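Local coordinates for phospholipase C-beta (PLC-beta) (PDB 3QR0), which belongs to the phospholipase C-beta family of multidomain proteins, combining PH, EF-hand-like, TIM-barrel and C2 domains, with a calcium ion bound in the barrel region, at residues Val711-Pro714 against Asp715-Val718; Ser642-Asp645 against Gly646-Ala649; Lys17-Glu20 against Gln21-Lys24. All blocks are in the same frame, centred on the assembly; numbering follows the deposited sequence.

Interaction 1 of 3, residues Val711-Pro714 against Asp715-Val718; sequences VVLP and DLAV
Leu716 has CG anti to its carbonyl carbon and beside the backbone N (chi1 -73°), which swings its branch back over Leu713; Leu713 itself holds chi1 at -136°, away from a staggered position, and sends its isobutyl group across that of Leu716. The two side chains cross at a slant. CD1 of Leu716 rests 4.0 Å from CG of Leu713, and in return CD1 of Leu713 meets CG of Leu716 at 4.0 Å. Phe628 of helix 627-630 and Leu678 pack on both leucines, so the pair forms part of a buried apolar cluster. The backbone here makes a tight 3-10 turn. Leu716 N donates to Leu713 O at 3.2 Å, and Ala717 N follows with a bond of 3.0 Å to Pro714 O; both donors stand above the plane of the carbonyl they bond, not on a lone pair. This turn carries the chain from strand 706-711 of one sheet of the C2 beta-sandwich to strand 718-725 of the other. Its approach is held from outside by Asp681, whose two carboxylate oxygens accept the backbone N-H groups of Val712 and Leu713 separately. Just past the turn, CB of Ala717 lies 3.5 Å from Pro714 O and faces back into the bend, where CG1 of Val711 reaches it at 4.4 Å in a looser apolar contact; Met675 also packs on Val711.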
loop_
_atom_site.group_PDB
_atom_site.type_symbol
_atom_site.label_atom_id
_atom_site.label_comp_id
_atom_site.label_asym_id
_atom_site.label_seq_id
_atom_site.Cartn_x
_atom_site.Cartn_y
_atom_site.Cartn_z
ATOM N N VAL A 711 -8.434 -5.510 -23.254
ATOM C CA VAL A 711 -7.429 -5.909 -22.280
ATOM C C VAL A 711 -7.204 -7.411 -22.431
ATOM O O VAL A 711 -8.040 -8.216 -22.012
ATOM C CB VAL A 711 -7.873 -5.581 -20.845
ATOM C CG1 VAL A 711 -6.758 -5.917 -19.855
ATOM C CG2 VAL A 711 -8.281 -4.112 -20.741
ATOM N N VAL A 712 -6.077 -7.778 -23.041
ATOM C CA VAL A 712 -5.753 -9.179 -23.307
ATOM C C VAL A 712 -5.675 -10.048 -22.047
ATOM O O VAL A 712 -6.212 -11.155 -22.032
ATOM C CB VAL A 712 -4.432 -9.309 -24.098
ATOM C CG1 VAL A 712 -3.906 -10.743 -24.037
ATOM C CG2 VAL A 712 -4.638 -8.866 -25.544
ATOM N N LEU A 713 -5.017 -9.551 -21.000
ATOM C CA LEU A 713 -4.822 -10.324 -19.766
ATOM C C LEU A 713 -5.210 -9.510 -18.530
ATOM O O LEU A 713 -4.351 -8.955 -17.840
ATOM C CB LEU A 713 -3.367 -10.813 -19.666
ATOM C CG LEU A 713 -3.182 -12.265 -19.214
ATOM C CD1 LEU A 713 -3.886 -12.539 -17.899
ATOM C CD2 LEU A 713 -3.663 -13.225 -20.294
ATOM N N PRO A 714 -6.518 -9.438 -18.242
ATOM C CA PRO A 714 -6.998 -8.637 -17.117
ATOM C C PRO A 714 -6.351 -8.960 -15.759
ATOM O O PRO A 714 -6.053 -8.044 -15.000
ATOM C CB PRO A 714 -8.495 -8.948 -17.087
ATOM C CG PRO A 714 -8.830 -9.263 -18.495
ATOM C CD PRO A 714 -7.634 -10.003 -19.021
ATOM N N ASP A 715 -6.121 -10.237 -15.463
ATOM C CA ASP A 715 -5.614 -10.614 -14.136
ATOM C C ASP A 715 -4.156 -10.220 -13.882
ATOM O O ASP A 715 -3.709 -10.264 -12.741
ATOM C CB ASP A 715 -5.820 -12.109 -13.865
ATOM C CG ASP A 715 -7.291 -12.467 -13.618
ATOM O OD1 ASP A 715 -8.115 -11.545 -13.371
ATOM O OD2 ASP A 715 -7.618 -13.674 -13.676
ATOM N N LEU A 716 -3.425 -9.826 -14.926
ATOM C CA LEU A 716 -2.081 -9.258 -14.763
ATOM C C LEU A 716 -2.081 -7.718 -14.742
ATOM O O LEU A 716 -1.025 -7.097 -14.595
ATOM C CB LEU A 716 -1.149 -9.751 -15.881
ATOM C CG LEU A 716 -0.683 -11.212 -15.815
ATOM C CD1 LEU A 716 0.143 -11.542 -17.048
ATOM C CD2 LEU A 716 0.126 -11.491 -14.549
ATOM N N ALA A 717 -3.258 -7.108 -14.861
ATOM C CA ALA A 717 -3.360 -5.669 -15.073
ATOM C C ALA A 717 -3.986 -4.926 -13.904
ATOM O O ALA A 717 -4.783 -5.484 -13.140
ATOM C CB ALA A 717 -4.153 -5.388 -16.343
ATOM N N VAL A 718 -3.627 -3.651 -13.791
ATOM C CA VAL A 718 -4.291 -2.730 -12.890
ATOM C C VAL A 718 -4.663 -1.467 -13.648
ATOM O O VAL A 718 -3.979 -1.083 -14.604
ATOM C CB VAL A 718 -3.398 -2.373 -11.687
ATOM C CG1 VAL A 718 -2.966 -3.634 -10.969
ATOM C CG2 VAL A 718 -2.176 -1.550 -12.125
#

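Interaction 2 of 3, residues Ser642-Asp645 against Gly646-Ala649; sequences STVD and GVVA
Val647 lays its side chain alongside that of Val644, with their isopropyl groups projecting from the same face of the turn. Its CB lies 3.7 Å from Val644 O and 4.2 Å from Val644 CB. From there the isopropyl group divides: CG2, anti to the carbonyl carbon, runs beside its counterpart and ends 4.1 Å from Val644 CG1, whereas CG1, anti to the backbone N (chi1 174°), packs against CD2 of Leu713. Val644 also touches Leu713, and Phe636 adds to its apolar surroundings. The two valines are the first and last residues of a type II beta turn, closed by Val647 N donating to Val644 O at 3.0 Å. Asp645 and Gly646 occupy the corner; Gly646 has a positive phi of 93°, a conformation readily taken up by glycine at this position of a type II turn. The carbonyl oxygen of Asp645 accepts a hydrogen bond from Lys634 NZ. Between the two arms a water accepts a hydrogen bond from Val644 N at 2.7 Å and donates to Val647 O at 2.8 Å. Farther from the corner, CG2 of Thr643 meets CB of Ala649 at 4.0 Å, a methyl-to-methyl contact between the arms. Beyond Ala649, whose backbone is hydrogen-bonded to that of Tyr772, the chain enters strand 650-660 of the C2 sandwich.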
loop_
_atom_site.group_PDB
_atom_site.type_symbol
_atom_site.label_atom_id
_atom_site.label_comp_id
_atom_site.label_asym_id
_atom_site.label_seq_id
_atom_site.Cartn_x
_atom_site.Cartn_y
_atom_site.Cartn_z
ATOM N N SER A 642 -2.476 -10.961 -28.808
ATOM C CA SER A 642 -3.741 -11.623 -29.091
ATOM C C SER A 642 -4.269 -12.292 -27.831
ATOM O O SER A 642 -3.538 -12.460 -26.847
ATOM C CB SER A 642 -3.551 -12.662 -30.194
ATOM O OG SER A 642 -2.574 -13.615 -29.807
ATOM N N THR A 643 -5.536 -12.685 -27.868
ATOM C CA THR A 643 -6.169 -13.326 -26.719
ATOM C C THR A 643 -5.464 -14.641 -26.380
ATOM O O THR A 643 -4.981 -15.349 -27.265
ATOM C CB THR A 643 -7.669 -13.591 -26.955
ATOM O OG1 THR A 643 -7.827 -14.505 -28.043
ATOM C CG2 THR A 643 -8.408 -12.297 -27.270
ATOM N N VAL A 644 -5.387 -14.940 -25.089
ATOM C CA VAL A 644 -4.739 -16.146 -24.596
ATOM C C VAL A 644 -5.803 -17.215 -24.363
ATOM O O VAL A 644 -6.812 -16.955 -23.710
ATOM C CB VAL A 644 -3.966 -15.849 -23.287
ATOM C CG1 VAL A 644 -3.369 -17.118 -22.697
ATOM C CG2 VAL A 644 -2.881 -14.813 -23.547
ATOM N N ASP A 645 -5.576 -18.409 -24.910
ATOM C CA ASP A 645 -6.517 -19.526 -24.781
ATOM C C ASP A 645 -6.714 -19.851 -23.305
ATOM O O ASP A 645 -5.747 -20.085 -22.586
ATOM C CB ASP A 645 -5.982 -20.754 -25.529
ATOM C CG ASP A 645 -6.961 -21.922 -25.536
ATOM O OD1 ASP A 645 -8.155 -21.723 -25.864
ATOM O OD2 ASP A 645 -6.526 -23.058 -25.235
ATOM N N GLY A 646 -7.968 -19.849 -22.861
ATOM C CA GLY A 646 -8.302 -20.166 -21.472
ATOM C C GLY A 646 -8.398 -18.954 -20.564
ATOM O O GLY A 646 -8.711 -19.096 -19.384
ATOM N N VAL A 647 -8.125 -17.768 -21.106
ATOM C CA VAL A 647 -8.203 -16.513 -20.358
ATOM C C VAL A 647 -9.104 -15.549 -21.118
ATOM O O VAL A 647 -8.830 -15.214 -22.269
ATOM C CB VAL A 647 -6.809 -15.867 -20.204
ATOM C CG1 VAL A 647 -6.916 -14.498 -19.546
ATOM C CG2 VAL A 647 -5.873 -16.790 -19.421
ATOM N N VAL A 648 -10.176 -15.098 -20.475
ATOM C CA VAL A 648 -11.127 -14.215 -21.135
ATOM C C VAL A 648 -10.595 -12.784 -21.125
ATOM O O VAL A 648 -10.275 -12.232 -20.067
ATOM C CB VAL A 648 -12.528 -14.282 -20.491
ATOM C CG1 VAL A 648 -13.507 -13.383 -21.248
ATOM C CG2 VAL A 648 -13.037 -15.723 -20.496
ATOM N N ALA A 649 -10.485 -12.206 -22.318
ATOM C CA ALA A 649 -10.052 -10.829 -22.478
ATOM C C ALA A 649 -11.150 -9.901 -21.977
ATOM O O ALA A 649 -12.323 -10.278 -21.952
ATOM C CB ALA A 649 -9.730 -10.538 -23.941
HETATM O O HOH W 1 -6.902 -13.448 -23.347
#

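Interaction 3 of 3, residues Lys17-Glu20 against Gln21-Lys24; sequences KVPE and QLIK
The start of the short helix 20-24, at the beginning of the PH domain, is organised around Pro19 in the N-cap position. With CG1 anti to its backbone N (chi1 -176°), Val18 directs that methyl at the first turn, where it touches CG1 of Ile23 at 3.7 Å and, crossing the side chain of Leu22 at about a right angle, CB of Leu22 at 3.9 Å. Ile23 places CG1 beside its own N (chi1 -69°) and then runs on extended, which brings CD1 back to within 3.6 Å of Val18 O. On its outer flank the same CD1 is met by OE2 of Glu20 at 3.7 Å, the glutamate chain being folded over by a bend at chi2. The Pro19 ring runs alongside Leu22, its CD 4.2 Å from Leu22 CG, and Trp133 and Tyr140 of helix 127-141 pack on Leu22 and Pro19 respectively. The carbonyl of Pro19 starts the helical bonding: it accepts Ile23 N in the carbonyl plane at 3.2 Å and, more weakly, Leu22 N. One residue on, Lys24 N points almost straight at Glu20 O over 2.9 Å. The amide of Gln21 leads off instead to Asp26, through NE2 to OD2. Contact between the residue before the N-cap, Val18, and the fourth residue of the helix, Ile23, is the signature of a hydrophobic staple at a helix N-terminus.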
loop_
_atom_site.group_PDB
_atom_site.type_symbol
_atom_site.label_atom_id
_atom_site.label_comp_id
_atom_site.label_asym_id
_atom_site.label_seq_id
_atom_site.Cartn_x
_atom_site.Cartn_y
_atom_site.Cartn_z
ATOM N N LYS A 17 -12.106 -1.658 17.351
ATOM C CA LYS A 17 -12.904 -1.767 18.564
ATOM C C LYS A 17 -12.079 -1.171 19.693
ATOM O O LYS A 17 -11.096 -1.768 20.119
ATOM C CB LYS A 17 -13.236 -3.234 18.845
ATOM C CG LYS A 17 -14.120 -3.442 20.057
ATOM C CD LYS A 17 -14.760 -4.816 20.052
ATOM C CE LYS A 17 -15.656 -4.999 21.261
ATOM N NZ LYS A 17 -16.564 -6.169 21.112
ATOM N N VAL A 18 -12.459 0.022 20.147
ATOM C CA VAL A 18 -11.627 0.788 21.074
ATOM C C VAL A 18 -12.100 0.567 22.503
ATOM O O VAL A 18 -13.230 0.905 22.825
ATOM C CB VAL A 18 -11.661 2.298 20.754
ATOM C CG1 VAL A 18 -10.716 3.070 21.674
ATOM C CG2 VAL A 18 -11.291 2.541 19.302
ATOM N N PRO A 19 -11.237 -0.005 23.366
ATOM C CA PRO A 19 -11.637 -0.226 24.758
ATOM C C PRO A 19 -12.040 1.064 25.460
ATOM O O PRO A 19 -11.470 2.119 25.177
ATOM C CB PRO A 19 -10.365 -0.788 25.408
ATOM C CG PRO A 19 -9.566 -1.330 24.294
ATOM C CD PRO A 19 -9.867 -0.481 23.110
ATOM N N GLU A 20 -13.003 0.972 26.375
ATOM C CA GLU A 20 -13.420 2.132 27.166
ATOM C C GLU A 20 -12.232 2.828 27.849
ATOM O O GLU A 20 -12.234 4.049 27.998
ATOM C CB GLU A 20 -14.476 1.736 28.209
ATOM C CG GLU A 20 -15.904 1.748 27.676
ATOM C CD GLU A 20 -16.441 3.158 27.479
ATOM O OE1 GLU A 20 -16.549 3.904 28.481
ATOM O OE2 GLU A 20 -16.760 3.520 26.326
ATOM N N GLN A 21 -11.227 2.047 28.246
ATOM C CA GLN A 21 -10.007 2.575 28.862
ATOM C C GLN A 21 -9.310 3.615 27.981
ATOM O O GLN A 21 -8.868 4.645 28.483
ATOM C CB GLN A 21 -9.031 1.437 29.174
ATOM C CG GLN A 21 -7.752 1.871 29.896
ATOM C CD GLN A 21 -6.755 0.735 30.064
ATOM O OE1 GLN A 21 -7.126 -0.438 30.054
ATOM N NE2 GLN A 21 -5.476 1.081 30.217
ATOM N N LEU A 22 -9.212 3.341 26.678
ATOM C CA LEU A 22 -8.555 4.265 25.747
ATOM C C LEU A 22 -9.447 5.446 25.375
ATOM O O LEU A 22 -8.942 6.525 25.060
ATOM C CB LEU A 22 -8.092 3.558 24.464
ATOM C CG LEU A 22 -7.175 2.327 24.556
ATOM C CD1 LEU A 22 -6.142 2.364 23.438
ATOM C CD2 LEU A 22 -6.495 2.183 25.915
ATOM N N ILE A 23 -10.761 5.234 25.403
ATOM C CA ILE A 23 -11.734 6.299 25.152
ATOM C C ILE A 23 -11.717 7.321 26.288
ATOM O O ILE A 23 -11.717 8.531 26.048
ATOM C CB ILE A 23 -13.159 5.717 24.970
ATOM C CG1 ILE A 23 -13.233 4.922 23.663
ATOM C CG2 ILE A 23 -14.214 6.823 24.967
ATOM C CD1 ILE A 23 -14.558 4.238 23.435
ATOM N N LYS A 24 -11.707 6.822 27.523
ATOM C CA LYS A 24 -11.536 7.658 28.705
ATOM C C LYS A 24 -10.140 8.288 28.701
ATOM O O LYS A 24 -9.989 9.491 28.908
ATOM C CB LYS A 24 -11.729 6.817 29.970
ATOM C CG LYS A 24 -11.249 7.468 31.253
ATOM C CD LYS A 24 -11.402 6.531 32.440
ATOM C CE LYS A 24 -10.266 5.521 32.541
ATOM N NZ LYS A 24 -8.974 6.151 32.906
#

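Overall arrangement
Interactions 1 and 2 are neighbours, with centres 10 Å apart, and they touch where the connection between the two C2 sheets meets the segment before strand 650-660. Val712 CG1 lies 3.3 Å from Ser642 O, Leu713 CD2 lies 3.6 Å from Val647 CG1, and Pro714 CD packs 3.6 Å from Val648 O. Interaction 3 belongs to the PH domain on the opposite side of the chain's centre: its centre is about 44 Å from that of interaction 1 and about 52 Å from that of interaction 2. None of the three includes the calcium ligands Asn339, Glu368, Asp370 and Glu417, which belong to the TIM-barrel region.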